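Long-range contacts in betaine aldehyde dehydrogenase (Staphylococcus aureus subsp. aureus COL, PDB 4QTO), which oxidises betaine aldehyde to glycine betaine, probably with NAD+ as the electron acceptor: residues A[199-205]-A[229-235]; A[175-179]-A[190-194]; A[36-41]-A[217-221]. One frame throughout, in Å; residues are numbered along the deposited sequence.

Hairpin 36-41 comes first along the chain. Contact 2 then joins strand 162-177 to helix 183-197. Contact 1 follows and pairs strand 200-204 with strand 230-232; their centres are about 8 Å apart. Strands 162-177 and 200-204 are neighbours in one mixed sheet, so the two contacts belong to successive beta-alpha-beta units. Contact 3 brings the hairpin onto helix 211-223, which connects the strands of contact 1, so the segments of contacts 1 and 3 alternate. Its centre is about 9 Å from contact 1 and 15 Å from contact 2. Contacts 1 and 3 lie on the same side of the chain's centre, in a Rossmann-type region that in this family binds the nucleotide.

Contact 1 of 3, residues A[199-205]-A[229-235]; sequences CSLVMKP and TINLILG
Leu201 and Met203 exchange backbone bonds with Thr229, Asn231 and Ile233, where strand 200-204 runs parallel to the weakly bonded strand 230-232. Leu201 N gives to Thr229 O (2.8 Å), Met203 N to Asn231 O (2.8 Å), and Ile233 N to Met203 O (2.9 Å). The bond of Asn231 N to Leu201 O is bent and weak. Asn231 ND2 reaches the same Leu201 O in a straighter bond, 3.1 Å and 168°, with the acceptor close to the amide plane. ND2 also binds Gly228 O, and OD1 takes Asp38 N, so the amide is fixed at both ends.

At the C-terminal end Lys204 NZ bonds Gly235 O (2.7 Å) and Pro205 O (2.8 Å). The chain bends near its end (chi3 88°, chi4 69°), which brings NZ to both carbonyls. A water links Pro205 O with Gly235 N.

The apolar contacts flank the strands. Val202 CG1 meets Ile233 CG1 at 3.8 Å, and Pro205 CD packs on Leu232 CD1 at 3.5 Å.

These are the two strands of a Rossmann-type beta-alpha-beta unit joined by helix 211-223. Helix 237-246 packs on Val202, Lys204 and Ile233. Helix 183-197 packs on Leu201, Met203 and Ile230. Strand 162-177 flanks strand 200-204 in the sheet.

Contact 2 of 3, residues A[175-179]-A[190-194]; sequences TQITP and KIAPA
Gln176 of strand 175-177 faces Lys190 of helix 190-194, the two short axes running nearly antiparallel at 161° and 10.2 Å apart. The two side chains run alongside each other and point opposite ways. Gln176 runs out extended from the strand and carries its amide to the helix backbone. There Gln176 NE2 lies 3.0 Å from Lys190 O, but the angle at the hydrogen is only 124°, so the bond is weak. Lys190 O also receives a weak bond from Ala194 N. The helix is kinked here, because Pro193 has no N-H to give to the turn before. Gln176 NE2 also touches the methyl of Ala194, with CB at 3.6 Å, and it has another hydrogen bond, to Tyr500 OH.

Lys190 packs with its aliphatic part. Its CD lies 3.8 Å from Gln176 CB. Its CE lies 3.8 Å from Thr178 CG2 and close to Ile177 O. Beyond CD the chain turns at chi4 (-61°), and NZ goes to partners past the contact: a salt bridge to Glu491 and hydrogen bonds to Ser254 and Thr256.

This is the strand-to-helix half of a beta-alpha-beta unit that closes with strand 200-204. The chemistry is uneven. The ammonium is paired with Glu491, which probably offsets its burial, whereas Gln176 OE1 is buried with no partner in the model. The join therefore rests more on aliphatic packing than on its one weak bond.

Contact 3 of 3, residues A[36-41]-A[217-221]; sequences YIDGEW and FELME
Trp41 and Tyr36 both meet the carboxylate of Glu221, one at each oxygen. Trp41 NE1 gives a nearly straight bond to Glu221 OE1 (2.8 Å, 169°). The acceptor lies in the indole plane and is met on its syn side, while the donor sits 35° out of the carboxylate plane. Tyr36 OH is 3.1 Å from Glu221 OE2, which lies near the plane of the phenol at its edge. A water donates to both Glu221 OE2 and Gly39 O. A bound PEG lies about 3 Å from the Glu221 side chain. Glu221 reaches this site with CG anti to the backbone N (chi1 178°) and an extended chain.

Trp41 CH2 touches Phe217 CB at 3.9 Å, and Trp41 CZ2 is 3.7 Å from Glu218 CG, met obliquely. Tyr36 CD2 comes to the edge of the Phe217 ring, 4.1 Å from Phe217 CD2.

Tyr36 and Trp41 stand on the two strands of a beta hairpin. A type I' turn from Ile37 to Glu40 joins them, with Asp38 and Gly39 both at positive phi. An edge of the Tyr36 ring, through CD1, stands 3.4 Å over one indole face, toward its rim.

Within the helix, Met220 CE sits over the centre of the Phe217 ring. Glu218 is held by a salt bridge to Arg215 and a bond from Ser32 N. On the hairpin, Asp38 forms a salt bridge with Arg81, and the Tyr36 backbone bonds to Leu232.

Contact 1 of 3, residues A[199-205]-A[229-235]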
loop_
_atom_site.group_PDB
_atom_site.type_symbol
_atom_site.label_atom_id
_atom_site.label_comp_id
_atom_site.label_asym_id
_atom_site.label_seq_id
_atom_site.Cartn_x
_atom_site.Cartn_y
_atom_site.Cartn_z
ATOM N N CYS A 199 -20.123 -5.458 -7.369
ATOM C CA CYS A 199 -20.655 -5.300 -8.715
ATOM C C CYS A 199 -21.859 -6.198 -8.972
ATOM O O CYS A 199 -22.146 -7.105 -8.195
ATOM C CB CYS A 199 -19.580 -5.696 -9.738
ATOM S SG CYS A 199 -18.124 -4.645 -9.778
ATOM N N SER A 200 -22.569 -5.922 -10.081
ATOM C CA SER A 200 -23.562 -6.857 -10.605
ATOM C C SER A 200 -22.898 -7.438 -11.847
ATOM O O SER A 200 -22.182 -6.725 -12.559
ATOM C CB SER A 200 -24.856 -6.171 -11.017
ATOM O OG SER A 200 -25.533 -5.670 -9.895
ATOM N N LEU A 201 -23.167 -8.702 -12.154
ATOM C CA LEU A 201 -22.516 -9.355 -13.280
ATOM C C LEU A 201 -23.448 -10.141 -14.169
ATOM O O LEU A 201 -24.492 -10.618 -13.743
ATOM C CB LEU A 201 -21.407 -10.285 -12.760
ATOM C CG LEU A 201 -21.817 -11.491 -11.887
ATOM C CD1 LEU A 201 -22.099 -12.698 -12.772
ATOM C CD2 LEU A 201 -20.710 -11.865 -10.890
ATOM N N VAL A 202 -23.031 -10.239 -15.422
ATOM C CA VAL A 202 -23.682 -11.092 -16.422
ATOM C C VAL A 202 -22.581 -11.933 -17.035
ATOM O O VAL A 202 -21.658 -11.398 -17.682
ATOM C CB VAL A 202 -24.422 -10.307 -17.520
ATOM C CG1 VAL A 202 -25.134 -11.285 -18.477
ATOM C CG2 VAL A 202 -25.427 -9.327 -16.946
ATOM N N MET A 203 -22.662 -13.250 -16.853
ATOM C CA MET A 203 -21.650 -14.166 -17.361
ATOM C C MET A 203 -22.172 -15.047 -18.455
ATOM O O MET A 203 -23.338 -15.474 -18.405
ATOM C CB MET A 203 -21.144 -15.070 -16.228
ATOM C CG MET A 203 -20.170 -16.134 -16.706
ATOM S SD MET A 203 -19.194 -16.957 -15.417
ATOM C CE MET A 203 -18.033 -15.653 -15.059
ATOM N N LYS A 204 -21.331 -15.295 -19.464
ATOM C CA LYS A 204 -21.663 -16.221 -20.549
ATOM C C LYS A 204 -20.491 -17.151 -20.738
ATOM O O LYS A 204 -19.421 -16.712 -21.160
ATOM C CB LYS A 204 -21.961 -15.516 -21.874
ATOM C CG LYS A 204 -22.454 -16.489 -22.962
ATOM C CD LYS A 204 -22.252 -15.959 -24.359
ATOM C CE LYS A 204 -20.888 -16.318 -24.908
ATOM N NZ LYS A 204 -20.729 -17.788 -25.187
ATOM N N PRO A 205 -20.664 -18.446 -20.419
ATOM C CA PRO A 205 -19.572 -19.406 -20.641
ATOM C C PRO A 205 -19.480 -19.788 -22.106
ATOM O O PRO A 205 -20.374 -19.449 -22.907
ATOM C CB PRO A 205 -19.984 -20.603 -19.788
ATOM C CG PRO A 205 -21.488 -20.560 -19.831
ATOM C CD PRO A 205 -21.854 -19.103 -19.849
ATOM N N THR A 229 -28.252 -9.367 -9.265
ATOM C CA THR A 229 -26.813 -9.237 -8.980
ATOM C C THR A 229 -25.961 -10.206 -9.808
ATOM O O THR A 229 -24.848 -9.864 -10.227
ATOM C CB THR A 229 -26.524 -9.512 -7.484
ATOM O OG1 THR A 229 -27.245 -8.557 -6.705
ATOM C CG2 THR A 229 -25.044 -9.340 -7.150
ATOM N N ILE A 230 -26.485 -11.415 -10.009
ATOM C CA ILE A 230 -25.814 -12.427 -10.822
ATOM C C ILE A 230 -26.759 -12.892 -11.922
ATOM O O ILE A 230 -27.965 -13.070 -11.703
ATOM C CB ILE A 230 -25.284 -13.622 -9.998
ATOM C CG1 ILE A 230 -26.408 -14.391 -9.297
ATOM C CG2 ILE A 230 -24.249 -13.133 -9.007
ATOM C CD1 ILE A 230 -25.937 -15.638 -8.567
ATOM N N ASN A 231 -26.233 -13.056 -13.132
ATOM C CA ASN A 231 -27.014 -13.522 -14.252
ATOM C C ASN A 231 -26.118 -14.384 -15.150
ATOM O O ASN A 231 -24.907 -14.093 -15.314
ATOM C CB ASN A 231 -27.559 -12.369 -15.098
ATOM C CG ASN A 231 -28.292 -11.314 -14.286
ATOM O OD1 ASN A 231 -29.524 -11.351 -14.154
ATOM N ND2 ASN A 231 -27.541 -10.393 -13.712
ATOM N N LEU A 232 -26.712 -15.418 -15.713
ATOM C CA LEU A 232 -26.055 -16.371 -16.587
ATOM C C LEU A 232 -26.794 -16.444 -17.914
ATOM O O LEU A 232 -27.985 -16.799 -17.962
ATOM C CB LEU A 232 -26.058 -17.767 -15.916
ATOM C CG LEU A 232 -25.577 -18.965 -16.747
ATOM C CD1 LEU A 232 -24.133 -18.815 -17.149
ATOM C CD2 LEU A 232 -25.783 -20.295 -16.005
ATOM N N ILE A 233 -26.088 -16.124 -18.986
ATOM C CA ILE A 233 -26.593 -16.255 -20.345
ATOM C C ILE A 233 -25.890 -17.447 -20.961
ATOM O O ILE A 233 -24.686 -17.650 -20.735
ATOM C CB ILE A 233 -26.273 -14.985 -21.148
ATOM C CG1 ILE A 233 -27.084 -13.806 -20.614
ATOM C CG2 ILE A 233 -26.546 -15.181 -22.638
ATOM C CD1 ILE A 233 -28.573 -13.927 -20.717
ATOM N N LEU A 234 -26.606 -18.220 -21.765
ATOM C CA LEU A 234 -26.033 -19.372 -22.408
ATOM C C LEU A 234 -26.204 -19.193 -23.906
ATOM O O LEU A 234 -27.310 -18.910 -24.371
ATOM C CB LEU A 234 -26.729 -20.653 -21.981
ATOM C CG LEU A 234 -26.670 -21.021 -20.492
ATOM C CD1 LEU A 234 -27.539 -22.225 -20.176
ATOM C CD2 LEU A 234 -25.252 -21.278 -20.026
ATOM N N GLY A 235 -25.141 -19.378 -24.634
ATOM C CA GLY A 235 -25.290 -19.311 -26.078
ATOM C C GLY A 235 -24.081 -18.912 -26.854
ATOM O O GLY A 235 -23.047 -18.653 -26.300
HETATM O O HOH W 1 -22.971 -20.657 -23.145
#

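Contact 2 of 3, residues A[175-179]-A[190-194]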
loop_
_atom_site.group_PDB
_atom_site.type_symbol
_atom_site.label_atom_id
_atom_site.label_comp_id
_atom_site.label_asym_id
_atom_site.label_seq_id
_atom_site.Cartn_x
_atom_site.Cartn_y
_atom_site.Cartn_z
ATOM N N THR A 175 -19.771 -7.485 -17.642
ATOM C CA THR A 175 -20.072 -8.644 -18.488
ATOM C C THR A 175 -18.793 -9.495 -18.492
ATOM O O THR A 175 -17.658 -8.983 -18.530
ATOM C CB THR A 175 -20.584 -8.306 -19.869
ATOM O OG1 THR A 175 -19.646 -7.478 -20.525
ATOM C CG2 THR A 175 -21.946 -7.624 -19.767
ATOM N N GLN A 176 -18.981 -10.808 -18.440
ATOM C CA GLN A 176 -17.891 -11.741 -18.240
ATOM C C GLN A 176 -18.065 -12.892 -19.225
ATOM O O GLN A 176 -19.102 -13.555 -19.207
ATOM C CB GLN A 176 -17.889 -12.240 -16.797
ATOM C CG GLN A 176 -17.711 -11.112 -15.777
ATOM C CD GLN A 176 -17.866 -11.541 -14.339
ATOM O OE1 GLN A 176 -18.664 -12.403 -14.012
ATOM N NE2 GLN A 176 -17.099 -10.900 -13.468
ATOM N N ILE A 177 -17.058 -13.126 -20.050
ATOM C CA ILE A 177 -17.124 -14.154 -21.131
ATOM C C ILE A 177 -15.925 -15.061 -20.943
ATOM O O ILE A 177 -14.783 -14.602 -20.929
ATOM C CB ILE A 177 -17.127 -13.490 -22.516
ATOM C CG1 ILE A 177 -18.368 -12.598 -22.656
ATOM C CG2 ILE A 177 -17.062 -14.541 -23.595
ATOM C CD1 ILE A 177 -18.331 -11.678 -23.866
ATOM N N THR A 178 -16.192 -16.350 -20.706
ATOM C CA THR A 178 -15.169 -17.314 -20.370
ATOM C C THR A 178 -14.924 -18.360 -21.465
ATOM O O THR A 178 -15.780 -18.581 -22.343
ATOM C CB THR A 178 -15.533 -18.009 -19.042
ATOM O OG1 THR A 178 -16.895 -18.437 -19.120
ATOM C CG2 THR A 178 -15.433 -17.044 -17.886
ATOM N N PRO A 179 -13.751 -19.008 -21.425
ATOM C CA PRO A 179 -13.332 -19.964 -22.471
ATOM C C PRO A 179 -13.680 -21.404 -22.158
ATOM O O PRO A 179 -14.102 -21.747 -21.038
ATOM C CB PRO A 179 -11.808 -19.783 -22.468
ATOM C CG PRO A 179 -11.523 -19.619 -21.055
ATOM C CD PRO A 179 -12.638 -18.781 -20.487
ATOM N N LYS A 190 -13.236 -14.322 -12.426
ATOM C CA LYS A 190 -14.071 -13.184 -12.713
ATOM C C LYS A 190 -15.171 -12.968 -11.666
ATOM O O LYS A 190 -15.366 -11.839 -11.180
ATOM C CB LYS A 190 -14.677 -13.319 -14.127
ATOM C CG LYS A 190 -13.639 -13.513 -15.239
ATOM C CD LYS A 190 -14.280 -13.457 -16.604
ATOM C CE LYS A 190 -13.353 -13.831 -17.743
ATOM N NZ LYS A 190 -12.184 -12.949 -17.860
ATOM N N ILE A 191 -15.867 -14.042 -11.275
ATOM C CA ILE A 191 -16.970 -13.919 -10.342
ATOM C C ILE A 191 -16.495 -13.473 -8.980
ATOM O O ILE A 191 -17.113 -12.592 -8.346
ATOM C CB ILE A 191 -17.698 -15.267 -10.172
ATOM C CG1 ILE A 191 -18.443 -15.624 -11.465
ATOM C CG2 ILE A 191 -18.689 -15.221 -9.043
ATOM C CD1 ILE A 191 -18.841 -17.078 -11.505
ATOM N N ALA A 192 -15.404 -14.066 -8.496
ATOM C CA ALA A 192 -14.992 -13.806 -7.116
ATOM C C ALA A 192 -14.738 -12.331 -6.830
ATOM O O ALA A 192 -15.287 -11.780 -5.853
ATOM C CB ALA A 192 -13.820 -14.672 -6.724
ATOM N N PRO A 193 -13.916 -11.638 -7.647
ATOM C CA PRO A 193 -13.727 -10.212 -7.354
ATOM C C PRO A 193 -14.947 -9.371 -7.634
ATOM O O PRO A 193 -15.178 -8.387 -6.950
ATOM C CB PRO A 193 -12.551 -9.820 -8.262
ATOM C CG PRO A 193 -12.592 -10.824 -9.383
ATOM C CD PRO A 193 -12.980 -12.103 -8.688
ATOM N N ALA A 194 -15.746 -9.725 -8.630
ATOM C CA ALA A 194 -16.935 -8.940 -8.944
ATOM C C ALA A 194 -17.869 -8.944 -7.741
ATOM O O ALA A 194 -18.386 -7.903 -7.326
ATOM C CB ALA A 194 -17.650 -9.499 -10.155
#

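Contact 3 of 3, residues A[36-41]-A[217-221]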
loop_
_atom_site.group_PDB
_atom_site.type_symbol
_atom_site.label_atom_id
_atom_site.label_comp_id
_atom_site.label_asym_id
_atom_site.label_seq_id
_atom_site.Cartn_x
_atom_site.Cartn_y
_atom_site.Cartn_z
ATOM N N TYR A 36 -30.024 -18.054 -16.238
ATOM C CA TYR A 36 -30.427 -17.489 -14.956
ATOM C C TYR A 36 -30.455 -15.983 -15.091
ATOM O O TYR A 36 -29.408 -15.358 -15.220
ATOM C CB TYR A 36 -29.493 -17.920 -13.821
ATOM C CG TYR A 36 -29.976 -17.540 -12.438
ATOM C CD1 TYR A 36 -31.039 -18.194 -11.853
ATOM C CD2 TYR A 36 -29.357 -16.539 -11.721
ATOM C CE1 TYR A 36 -31.455 -17.875 -10.568
ATOM C CE2 TYR A 36 -29.769 -16.219 -10.436
ATOM C CZ TYR A 36 -30.832 -16.906 -9.885
ATOM O OH TYR A 36 -31.299 -16.653 -8.587
ATOM N N ILE A 37 -31.649 -15.406 -15.156
ATOM C CA ILE A 37 -31.798 -14.001 -15.400
ATOM C C ILE A 37 -32.716 -13.368 -14.366
ATOM O O ILE A 37 -33.876 -13.804 -14.172
ATOM C CB ILE A 37 -32.350 -13.741 -16.836
ATOM C CG1 ILE A 37 -31.470 -14.426 -17.888
ATOM C CG2 ILE A 37 -32.463 -12.242 -17.082
ATOM C CD1 ILE A 37 -31.930 -14.254 -19.329
ATOM N N ASP A 38 -32.210 -12.371 -13.671
ATOM C CA ASP A 38 -32.991 -11.628 -12.720
ATOM C C ASP A 38 -33.677 -12.533 -11.692
ATOM O O ASP A 38 -34.907 -12.434 -11.442
ATOM C CB ASP A 38 -34.011 -10.744 -13.463
ATOM C CG ASP A 38 -34.418 -9.513 -12.665
ATOM O OD1 ASP A 38 -33.798 -9.199 -11.633
ATOM O OD2 ASP A 38 -35.338 -8.813 -13.125
ATOM N N GLY A 39 -32.880 -13.416 -11.114
ATOM C CA GLY A 39 -33.336 -14.320 -10.057
ATOM C C GLY A 39 -34.183 -15.513 -10.477
ATOM O O GLY A 39 -34.751 -16.187 -9.591
ATOM N N GLU A 40 -34.310 -15.779 -11.772
ATOM C CA GLU A 40 -35.139 -16.870 -12.251
ATOM C C GLU A 40 -34.424 -17.706 -13.285
ATOM O O GLU A 40 -33.701 -17.152 -14.142
ATOM C CB GLU A 40 -36.413 -16.317 -12.914
ATOM C CG GLU A 40 -37.278 -15.476 -11.978
ATOM C CD GLU A 40 -37.858 -16.254 -10.796
ATOM O OE1 GLU A 40 -37.983 -17.504 -10.887
ATOM O OE2 GLU A 40 -38.251 -15.598 -9.786
ATOM N N TRP A 41 -34.639 -19.016 -13.218
ATOM C CA TRP A 41 -34.136 -19.934 -14.241
ATOM C C TRP A 41 -35.114 -19.868 -15.417
ATOM O O TRP A 41 -36.296 -20.210 -15.278
ATOM C CB TRP A 41 -33.999 -21.351 -13.699
ATOM C CG TRP A 41 -32.918 -21.439 -12.669
ATOM C CD1 TRP A 41 -33.048 -21.336 -11.303
ATOM C CD2 TRP A 41 -31.526 -21.638 -12.927
ATOM N NE1 TRP A 41 -31.828 -21.463 -10.708
ATOM C CE2 TRP A 41 -30.862 -21.610 -11.679
ATOM C CE3 TRP A 41 -30.763 -21.776 -14.100
ATOM C CZ2 TRP A 41 -29.451 -21.767 -11.567
ATOM C CZ3 TRP A 41 -29.367 -21.958 -13.990
ATOM C CH2 TRP A 41 -28.734 -21.945 -12.733
ATOM N N PHE A 217 -23.703 -21.431 -10.725
ATOM C CA PHE A 217 -24.836 -20.520 -10.564
ATOM C C PHE A 217 -25.882 -21.117 -9.611
ATOM O O PHE A 217 -26.457 -20.392 -8.792
ATOM C CB PHE A 217 -25.431 -20.063 -11.876
ATOM C CG PHE A 217 -24.787 -18.813 -12.386
ATOM C CD1 PHE A 217 -23.532 -18.854 -12.964
ATOM C CD2 PHE A 217 -25.432 -17.605 -12.230
ATOM C CE1 PHE A 217 -22.919 -17.679 -13.378
ATOM C CE2 PHE A 217 -24.839 -16.429 -12.674
ATOM C CZ PHE A 217 -23.594 -16.465 -13.235
ATOM N N GLU A 218 -26.137 -22.424 -9.719
ATOM C CA GLU A 218 -27.047 -23.084 -8.743
ATOM C C GLU A 218 -26.496 -22.883 -7.323
ATOM O O GLU A 218 -27.241 -22.542 -6.402
ATOM C CB GLU A 218 -27.188 -24.572 -9.024
ATOM C CG GLU A 218 -27.865 -24.903 -10.358
ATOM C CD GLU A 218 -27.994 -26.386 -10.605
ATOM O OE1 GLU A 218 -27.293 -27.189 -9.916
ATOM O OE2 GLU A 218 -28.815 -26.750 -11.473
ATOM N N LEU A 219 -25.193 -23.101 -7.140
ATOM C CA LEU A 219 -24.584 -22.950 -5.809
ATOM C C LEU A 219 -24.626 -21.506 -5.292
ATOM O O LEU A 219 -24.872 -21.263 -4.107
ATOM C CB LEU A 219 -23.150 -23.499 -5.807
ATOM C CG LEU A 219 -23.009 -24.975 -6.159
ATOM C CD1 LEU A 219 -21.544 -25.367 -6.255
ATOM C CD2 LEU A 219 -23.729 -25.862 -5.144
ATOM N N MET A 220 -24.360 -20.546 -6.176
ATOM C CA MET A 220 -24.454 -19.128 -5.788
ATOM C C MET A 220 -25.875 -18.751 -5.375
ATOM O O MET A 220 -26.085 -18.018 -4.402
ATOM C CB MET A 220 -23.951 -18.226 -6.897
ATOM C CG MET A 220 -22.447 -18.364 -7.054
ATOM S SD MET A 220 -21.755 -17.081 -8.136
ATOM C CE MET A 220 -22.323 -17.684 -9.673
ATOM N N GLU A 221 -26.855 -19.252 -6.101
ATOM C CA GLU A 221 -28.253 -19.012 -5.713
ATOM C C GLU A 221 -28.557 -19.540 -4.305
ATOM O O GLU A 221 -29.281 -18.901 -3.547
ATOM C CB GLU A 221 -29.212 -19.632 -6.733
ATOM C CG GLU A 221 -30.688 -19.453 -6.351
ATOM C CD GLU A 221 -31.634 -19.971 -7.409
ATOM O OE1 GLU A 221 -31.391 -21.085 -7.927
ATOM O OE2 GLU A 221 -32.659 -19.242 -7.685
HETATM O O HOH W 2 -35.064 -19.085 -8.995
#